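Local coordinates for ATPase associated with various cellular activities, AAA_5 (Staphylothermus marinus, PDB 6N0S), which probably binds DNA through this N-terminal EVE-like (PUA-related) domain of McrB, whose AAA+ part, outside this fragment, is thought to hydrolyse nucleotide, at residues 11-16 and 43-48. Sequence-based numbering, arbitrary orientation.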
loop_
_atom_site.group_PDB
_atom_site.type_symbol
_atom_site.label_atom_id
_atom_site.label_comp_id
_atom_site.label_asym_id
_atom_site.label_seq_id
_atom_site.Cartn_x
_atom_site.Cartn_y
_atom_site.Cartn_z
ATOM N N LYS A 11 11.595 -0.610 -8.920
ATOM C CA LYS A 11 10.544 -1.466 -9.427
ATOM C C LYS A 11 9.804 -2.169 -8.294
ATOM O O LYS A 11 8.735 -2.720 -8.531
ATOM C CB LYS A 11 11.132 -2.498 -10.398
ATOM C CG LYS A 11 10.057 -3.234 -11.231
ATOM C CD LYS A 11 10.646 -4.244 -12.211
ATOM C CE LYS A 11 9.535 -5.019 -12.933
ATOM N NZ LYS A 11 8.878 -4.230 -14.035
ATOM N N TYR A 12 10.353 -2.157 -7.080
ATOM C CA TYR A 12 9.849 -2.931 -5.955
ATOM C C TYR A 12 9.570 -1.976 -4.810
ATOM O O TYR A 12 10.467 -1.227 -4.409
ATOM C CB TYR A 12 10.865 -3.985 -5.546
ATOM C CG TYR A 12 11.271 -4.819 -6.743
ATOM C CD1 TYR A 12 10.445 -5.843 -7.206
ATOM C CD2 TYR A 12 12.451 -4.556 -7.432
ATOM C CE1 TYR A 12 10.792 -6.597 -8.303
ATOM C CE2 TYR A 12 12.816 -5.311 -8.534
ATOM C CZ TYR A 12 11.986 -6.321 -8.965
ATOM O OH TYR A 12 12.336 -7.063 -10.055
ATOM N N TRP A 13 8.311 -1.980 -4.318
ATOM C CA TRP A 13 7.872 -1.128 -3.214
ATOM C C TRP A 13 7.149 -1.987 -2.194
ATOM O O TRP A 13 6.626 -3.065 -2.522
ATOM C CB TRP A 13 6.946 0.024 -3.688
ATOM C CG TRP A 13 7.657 1.058 -4.500
ATOM C CD1 TRP A 13 8.167 0.909 -5.743
ATOM C CD2 TRP A 13 7.958 2.409 -4.098
ATOM N NE1 TRP A 13 8.765 2.087 -6.148
ATOM C CE2 TRP A 13 8.642 3.018 -5.150
ATOM C CE3 TRP A 13 7.689 3.154 -2.954
ATOM C CZ2 TRP A 13 9.080 4.346 -5.085
ATOM C CZ3 TRP A 13 8.081 4.443 -2.897
ATOM C CH2 TRP A 13 8.793 5.036 -3.943
ATOM N N VAL A 14 7.150 -1.515 -0.942
ATOM C CA VAL A 14 6.397 -2.128 0.160
ATOM C C VAL A 14 5.288 -1.184 0.596
ATOM O O VAL A 14 5.518 0.009 0.780
ATOM C CB VAL A 14 7.294 -2.456 1.361
ATOM C CG1 VAL A 14 6.465 -2.910 2.571
ATOM C CG2 VAL A 14 8.307 -3.546 1.005
ATOM N N GLU A 15 4.097 -1.716 0.754
ATOM C CA GLU A 15 2.984 -1.004 1.367
ATOM C C GLU A 15 2.957 -1.366 2.850
ATOM O O GLU A 15 2.845 -2.552 3.202
ATOM C CB GLU A 15 1.654 -1.388 0.702
ATOM C CG GLU A 15 0.443 -0.616 1.252
ATOM C CD GLU A 15 -0.925 -1.265 1.012
ATOM O OE1 GLU A 15 -1.060 -2.498 1.109
ATOM O OE2 GLU A 15 -1.880 -0.518 0.725
ATOM N N ILE A 16 3.009 -0.349 3.709
ATOM C CA ILE A 16 3.020 -0.521 5.157
ATOM C C ILE A 16 1.615 -0.252 5.722
ATOM O O ILE A 16 1.057 0.835 5.538
ATOM C CB ILE A 16 4.073 0.397 5.787
ATOM C CG1 ILE A 16 5.455 0.023 5.248
ATOM C CG2 ILE A 16 4.067 0.239 7.311
ATOM C CD1 ILE A 16 6.408 1.062 5.417
ATOM N N ARG A 43 5.084 10.696 -5.201
ATOM C CA ARG A 43 5.867 11.146 -6.343
ATOM C C ARG A 43 6.839 10.054 -6.784
ATOM O O ARG A 43 6.959 9.762 -7.980
ATOM C CB ARG A 43 6.583 12.467 -5.997
ATOM C CG ARG A 43 7.106 13.288 -7.183
ATOM C CD ARG A 43 7.105 14.841 -6.891
ATOM N NE ARG A 43 7.532 15.089 -5.528
ATOM C CZ ARG A 43 6.872 15.790 -4.620
ATOM N NH1 ARG A 43 5.748 16.405 -4.904
ATOM N NH2 ARG A 43 7.366 15.877 -3.400
ATOM N N GLY A 44 7.505 9.402 -5.829
ATOM C CA GLY A 44 8.427 8.324 -6.173
ATOM C C GLY A 44 7.765 7.146 -6.865
ATOM O O GLY A 44 8.291 6.600 -7.843
ATOM N N ILE A 45 6.622 6.692 -6.351
ATOM C CA ILE A 45 6.047 5.510 -6.971
ATOM C C ILE A 45 5.460 5.857 -8.342
ATOM O O ILE A 45 5.557 5.066 -9.289
ATOM C CB ILE A 45 5.036 4.838 -6.012
ATOM C CG1 ILE A 45 4.877 3.359 -6.386
ATOM C CG2 ILE A 45 3.760 5.562 -6.004
ATOM C CD1 ILE A 45 4.291 2.487 -5.219
ATOM N N ARG A 46 4.866 7.044 -8.486
ATOM C CA ARG A 46 4.377 7.469 -9.796
ATOM C C ARG A 46 5.508 7.509 -10.821
ATOM O O ARG A 46 5.361 7.023 -11.948
ATOM C CB ARG A 46 3.714 8.849 -9.684
ATOM C CG ARG A 46 2.469 9.059 -10.524
ATOM C CD ARG A 46 1.775 10.406 -10.227
ATOM N NE ARG A 46 2.618 11.569 -10.513
ATOM C CZ ARG A 46 3.156 12.378 -9.595
ATOM N NH1 ARG A 46 2.945 12.180 -8.291
ATOM N NH2 ARG A 46 3.903 13.402 -9.984
ATOM N N TYR A 47 6.658 8.071 -10.441
ATOM C CA TYR A 47 7.791 8.146 -11.355
ATOM C C TYR A 47 8.369 6.759 -11.627
ATOM O O TYR A 47 8.805 6.469 -12.753
ATOM C CB TYR A 47 8.850 9.087 -10.778
ATOM C CG TYR A 47 10.081 9.241 -11.638
ATOM C CD1 TYR A 47 10.025 9.890 -12.866
ATOM C CD2 TYR A 47 11.301 8.737 -11.223
ATOM C CE1 TYR A 47 11.164 10.034 -13.663
ATOM C CE2 TYR A 47 12.439 8.870 -12.000
ATOM C CZ TYR A 47 12.366 9.522 -13.223
ATOM O OH TYR A 47 13.504 9.636 -13.985
ATOM N N SER A 48 8.353 5.882 -10.620
ATOM C CA SER A 48 8.805 4.513 -10.824
ATOM C C SER A 48 7.909 3.789 -11.822
ATOM O O SER A 48 8.390 3.033 -12.675
ATOM C CB SER A 48 8.820 3.753 -9.490
ATOM O OG SER A 48 9.773 4.292 -8.556
#
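Trp13 carries this contact from the strand side, its indole meeting Gly44, Ile45 and Ser48 on the buried side of helix 39-52. The apolar part is a CH-pi contact: Ile45 CG1 sits over the centre of the five-membered ring, 3.9 Å from its centroid and almost on the normal. With CG1 anti to the backbone N (chi1 -157°), the ethyl arm extends over the indole, and Ile45 CD1 comes to 3.7 Å from Trp13 CG. The benzo end of the ring rests obliquely on the helix backbone, Trp13 CZ2 lying 3.6 Å from Gly44 C; a CB at Gly44 would clash with Trp13 CH2.

The polar contact across the interface is at the indole edge. Ser48 OG is close to the ring plane, but the bond it accepts from Trp13 NE1 is weak, 3.4 Å long and bent to 136°; the stronger partner of NE1 is Ser10 O. Within the helix, Ser48 OG donates to Gly44 O at 2.8 Å, from above the carbonyl plane, which fixes the hydroxyl, while the helical Ser48 N reaches the same oxygen from the opposite face. Ser10 N also bonds Ser48 OG, so the segment leading into strand 12-17 is tied to the helix.

A leucine in place of Trp13 would probably take the flat face from under Ile45, open a gap beside Gly44 and leave Ser10 O without its indole donor. Strand 12-17 is the second strand from one end of the five-stranded mixed sheet, and the contact joins helix 39-52 to this PUA-like core by a largely apolar interface, with the buried indole N-H and serine hydroxyl satisfied mainly by Ser10 and Gly44 O.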